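Local coordinates for Alr4995 protein (Nostoc sp., PDB 6LRF) that is a bifunctional cyanobacterial enzyme that acts as an arginine dihydrolase and as an ornithine cyclodeaminase, probably in separate domains of one chain, at residues 465-468 with 469-473; 684-687 with 688-691. All blocks are in the same frame, centred on the assembly; numbering follows the deposited sequence.

Contact 1 (465-473) and contact 2 (684-691) sit about 13 Å apart, centre to centre, in the C-terminal part of the chain, more than 200 residues apart in sequence. Contact 1 opens helix 467-486, which leads into strand 491-495 of the parallel six-stranded Rossmann-like sheet; contact 2 lies on helix 680-694, which follows the sheet's outermost strand, 673-677. The helix leading into the sheet and the helix after its last strand thus lie side by side. They touch directly: CD1 of Leu686 lies 3.8 Å from CG1 of Val470 and 3.9 Å from OE2 of Glu467. The N-terminal turn of contact 1 also reaches a second subunit, whereas contact 2 stays within its own chain.

Contact 1 of 2, residues 465-468 with 469-473; sequences SSER and RVELV
Ser466 sets its OG over the backbone N and CB of Arg469, three residues on, as the N-cap of helix 467-486. With chi1 at 82° the hydroxyl lies between its own backbone N and carbonyl carbon, turned forward over the first helical turn. There OG accepts a weak but fairly straight capping bond from Arg469 N, at 3.3 Å. The carbonyl of the same residue does the firmer work: Val470 N points at Ser466 O from 3.0 Å, almost head-on, with an N-H...O angle of 177°. Glu471 N to Glu467 O and Leu472 N to Arg468 O carry the helical bonding onward.

Ahead of the cap, Ser465 turns its CB toward the helix and meets CG2 of Val470 at 3.8 Å, while CG of Arg469 brushes the same carbon. Its OG is hydrogen-bonded to Val677 N, which ties the lead-in to strand 673-677. This first turn also faces a second subunit: Asp679 of that subunit accepts from Glu467 N, adding a carboxylate from another chain to the helix start, and Ser466 OG makes a weak hydrogen bond to Gly547 O of that subunit.

On another side of the turn two acids come together. Glu467 bends at chi2, which swings its carboxylate forward along the helix to Glu471, whose extended chain brings OE1 within 3.7 Å of Glu467 OE2. The two carboxylate planes are 53° apart, so the groups are skewed rather than stacked; like charges this close would tend to repel, though the nearby N-terminus of the helix may ease the cost. Farther round, Arg469 NH2 makes a weak hydrogen bond to Gly675 O, and its guanidinium carries Val473 CG2 over one face, 3.4 Å above the plane and offset toward the rim.

Contact 2 of 2, residues 684-687 with 688-691; sequences LSLL and TQQL
Thr688 OG1 lies equally close, at 2.8 Å, to Leu684 O and Ser685 O, the carbonyls four and three residues earlier in helix 680-694. Which of them takes the hydroxyl proton is not settled. The placement follows from a chi1 of 39°, which holds OG1 between the backbone N and carbonyl carbon and folds it back onto the preceding turn. A buried hydroxyl is thereby given acceptors within its own helix, and Leu684 O also receives the regular bond from Thr688 N.

The other polar side-chain pair is looser. Ser685 OG gives a weak hydrogen bond to OE1 of Gln689, 3.3 Å away, along the outer side of the helix. Gln689 is extended beyond CG and runs back over Ser685 O, which also accepts the backbone bond from Gln689 N, at 3.0 Å.

Apolar contact is made by Leu687 and Leu691, which lie side by side and point the same way, CG of the first 4.0 Å from CD1 of the second. Carbon also meets polar atoms: Leu691 lays its CG over Leu687 O, at 3.2 Å, and Leu686 touches Gln689 more lightly, CD2 against NE2.

These faces sort the neighbours of the helix. Leu684, Ser685 and Thr688 touch His507, and Leu691 touches Leu511, all on helix 505-513; Leu686 packs on Val474, and Gln690 on Glu475 and Ala478, of helix 467-486. The C-terminal helix, following edge strand 673-677 of the Rossmann-like sheet, thus lies against both helices.

Contact 1 of 2, residues 465-468 with 469-473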
loop_
_atom_site.group_PDB
_atom_site.type_symbol
_atom_site.label_atom_id
_atom_site.label_comp_id
_atom_site.label_asym_id
_atom_site.label_seq_id
_atom_site.Cartn_x
_atom_site.Cartn_y
_atom_site.Cartn_z
ATOM N N SER B 465 1.718 -0.640 -10.849
ATOM C CA SER B 465 2.238 -0.774 -12.220
ATOM C C SER B 465 2.799 0.545 -12.771
ATOM O O SER B 465 2.136 1.579 -12.709
ATOM C CB SER B 465 1.150 -1.301 -13.172
ATOM O OG SER B 465 0.649 -2.553 -12.738
ATOM N N SER B 466 4.008 0.511 -13.326
ATOM C CA SER B 466 4.620 1.731 -13.844
ATOM C C SER B 466 3.886 2.232 -15.086
ATOM O O SER B 466 3.181 1.480 -15.755
ATOM C CB SER B 466 6.101 1.510 -14.169
ATOM O OG SER B 466 6.254 0.896 -15.436
ATOM N N GLU B 467 4.055 3.508 -15.393
ATOM C CA GLU B 467 3.386 4.099 -16.534
ATOM C C GLU B 467 3.746 3.378 -17.838
ATOM O O GLU B 467 2.908 3.228 -18.732
ATOM C CB GLU B 467 3.731 5.582 -16.627
ATOM C CG GLU B 467 3.308 6.229 -17.928
ATOM C CD GLU B 467 1.809 6.151 -18.154
ATOM O OE1 GLU B 467 1.043 6.227 -17.159
ATOM O OE2 GLU B 467 1.405 6.002 -19.334
ATOM N N ARG B 468 4.986 2.907 -17.931
ATOM C CA ARG B 468 5.455 2.246 -19.151
ATOM C C ARG B 468 4.763 0.911 -19.351
ATOM O O ARG B 468 4.351 0.564 -20.462
ATOM C CB ARG B 468 6.967 2.048 -19.101
ATOM C CG ARG B 468 7.687 2.644 -20.288
ATOM C CD ARG B 468 9.171 2.581 -20.051
ATOM N NE ARG B 468 9.981 3.176 -21.112
ATOM C CZ ARG B 468 10.215 4.479 -21.230
ATOM N NH1 ARG B 468 9.691 5.330 -20.357
ATOM N NH2 ARG B 468 10.972 4.930 -22.222
ATOM N N ARG B 469 4.650 0.172 -18.257
ATOM C CA ARG B 469 3.948 -1.088 -18.224
ATOM C C ARG B 469 2.482 -0.896 -18.621
ATOM O O ARG B 469 1.987 -1.546 -19.549
ATOM C CB ARG B 469 4.071 -1.695 -16.823
ATOM C CG ARG B 469 3.051 -2.763 -16.486
ATOM C CD ARG B 469 3.402 -4.117 -17.076
ATOM N NE ARG B 469 2.465 -5.137 -16.608
ATOM C CZ ARG B 469 2.087 -6.197 -17.317
ATOM N NH1 ARG B 469 2.566 -6.392 -18.544
ATOM N NH2 ARG B 469 1.224 -7.063 -16.799
ATOM N N VAL B 470 1.801 0.012 -17.926
ATOM C CA VAL B 470 0.391 0.273 -18.173
ATOM C C VAL B 470 0.193 0.614 -19.641
ATOM O O VAL B 470 -0.756 0.169 -20.284
ATOM C CB VAL B 470 -0.127 1.417 -17.276
ATOM C CG1 VAL B 470 -1.398 2.014 -17.844
ATOM C CG2 VAL B 470 -0.347 0.914 -15.857
ATOM N N GLU B 471 1.138 1.358 -20.192
ATOM C CA GLU B 471 1.016 1.814 -21.555
ATOM C C GLU B 471 1.210 0.660 -22.560
ATOM O O GLU B 471 0.558 0.621 -23.606
ATOM C CB GLU B 471 2.007 2.950 -21.790
ATOM C CG GLU B 471 1.939 3.571 -23.164
ATOM C CD GLU B 471 2.864 4.766 -23.298
ATOM O OE1 GLU B 471 3.526 5.108 -22.290
ATOM O OE2 GLU B 471 2.935 5.351 -24.405
ATOM N N LEU B 472 2.079 -0.294 -22.239
ATOM C CA LEU B 472 2.263 -1.433 -23.136
ATOM C C LEU B 472 1.061 -2.377 -23.033
ATOM O O LEU B 472 0.587 -2.879 -24.050
ATOM C CB LEU B 472 3.576 -2.173 -22.844
ATOM C CG LEU B 472 4.715 -1.900 -23.847
ATOM C CD1 LEU B 472 4.244 -2.074 -25.290
ATOM C CD2 LEU B 472 5.345 -0.510 -23.661
ATOM N N VAL B 473 0.558 -2.596 -21.817
ATOM C CA VAL B 473 -0.667 -3.367 -21.635
ATOM C C VAL B 473 -1.823 -2.746 -22.419
ATOM O O VAL B 473 -2.543 -3.436 -23.143
ATOM C CB VAL B 473 -1.056 -3.470 -20.154
ATOM C CG1 VAL B 473 -2.504 -3.964 -20.004
ATOM C CG2 VAL B 473 -0.092 -4.380 -19.432
#

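Contact 2 of 2, residues 684-687 with 688-691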
loop_
_atom_site.group_PDB
_atom_site.type_symbol
_atom_site.label_atom_id
_atom_site.label_comp_id
_atom_site.label_asym_id
_atom_site.label_seq_id
_atom_site.Cartn_x
_atom_site.Cartn_y
_atom_site.Cartn_z
ATOM N N LEU B 684 -8.440 3.950 -18.952
ATOM C CA LEU B 684 -9.452 4.209 -19.974
ATOM C C LEU B 684 -9.072 5.369 -20.892
ATOM O O LEU B 684 -9.412 5.382 -22.079
ATOM C CB LEU B 684 -10.809 4.487 -19.315
ATOM C CG LEU B 684 -11.488 3.259 -18.697
ATOM C CD1 LEU B 684 -12.580 3.652 -17.710
ATOM C CD2 LEU B 684 -12.053 2.364 -19.794
ATOM N N SER B 685 -8.374 6.352 -20.344
ATOM C CA SER B 685 -7.971 7.488 -21.153
ATOM C C SER B 685 -7.022 7.034 -22.280
ATOM O O SER B 685 -7.266 7.289 -23.463
ATOM C CB SER B 685 -7.316 8.557 -20.280
ATOM O OG SER B 685 -7.241 9.777 -21.005
ATOM N N LEU B 686 -5.960 6.342 -21.891
ATOM C CA LEU B 686 -4.991 5.769 -22.819
ATOM C C LEU B 686 -5.622 4.818 -23.818
ATOM O O LEU B 686 -5.274 4.822 -24.999
ATOM C CB LEU B 686 -3.925 5.019 -22.038
ATOM C CG LEU B 686 -3.081 5.847 -21.085
ATOM C CD1 LEU B 686 -2.291 4.930 -20.167
ATOM C CD2 LEU B 686 -2.165 6.742 -21.902
ATOM N N LEU B 687 -6.529 3.975 -23.331
ATOM C CA LEU B 687 -7.196 3.004 -24.183
ATOM C C LEU B 687 -7.939 3.700 -25.318
ATOM O O LEU B 687 -7.863 3.273 -26.479
ATOM C CB LEU B 687 -8.162 2.140 -23.369
ATOM C CG LEU B 687 -8.959 1.113 -24.169
ATOM C CD1 LEU B 687 -8.032 0.019 -24.708
ATOM C CD2 LEU B 687 -10.064 0.523 -23.307
ATOM N N THR B 688 -8.652 4.776 -24.997
ATOM C CA THR B 688 -9.392 5.496 -26.041
ATOM C C THR B 688 -8.438 6.265 -26.975
ATOM O O THR B 688 -8.673 6.340 -28.184
ATOM C CB THR B 688 -10.443 6.463 -25.440
ATOM O OG1 THR B 688 -9.901 7.099 -24.274
ATOM C CG2 THR B 688 -11.718 5.694 -25.057
ATOM N N GLN B 689 -7.367 6.824 -26.417
ATOM C CA GLN B 689 -6.336 7.451 -27.233
ATOM C C GLN B 689 -5.721 6.412 -28.152
ATOM O O GLN B 689 -5.540 6.651 -29.340
ATOM C CB GLN B 689 -5.255 8.085 -26.364
ATOM C CG GLN B 689 -5.675 9.364 -25.675
ATOM C CD GLN B 689 -4.732 9.733 -24.548
ATOM O OE1 GLN B 689 -5.140 10.320 -23.540
ATOM N NE2 GLN B 689 -3.461 9.378 -24.706
ATOM N N GLN B 690 -5.422 5.244 -27.595
ATOM C CA GLN B 690 -4.777 4.195 -28.366
ATOM C C GLN B 690 -5.684 3.612 -29.445
ATOM O O GLN B 690 -5.206 3.161 -30.487
ATOM C CB GLN B 690 -4.291 3.092 -27.435
ATOM C CG GLN B 690 -3.299 2.161 -28.071
ATOM C CD GLN B 690 -1.962 2.823 -28.334
ATOM O OE1 GLN B 690 -1.735 3.974 -27.959
ATOM N NE2 GLN B 690 -1.069 2.095 -28.986
ATOM N N LEU B 691 -6.992 3.629 -29.205
ATOM C CA LEU B 691 -7.954 3.116 -30.180
ATOM C C LEU B 691 -8.128 4.071 -31.344
ATOM O O LEU B 691 -8.555 3.681 -32.433
ATOM C CB LEU B 691 -9.312 2.866 -29.532
ATOM C CG LEU B 691 -9.442 1.571 -28.738
ATOM C CD1 LEU B 691 -10.608 1.695 -27.790
ATOM C CD2 LEU B 691 -9.643 0.404 -29.677
#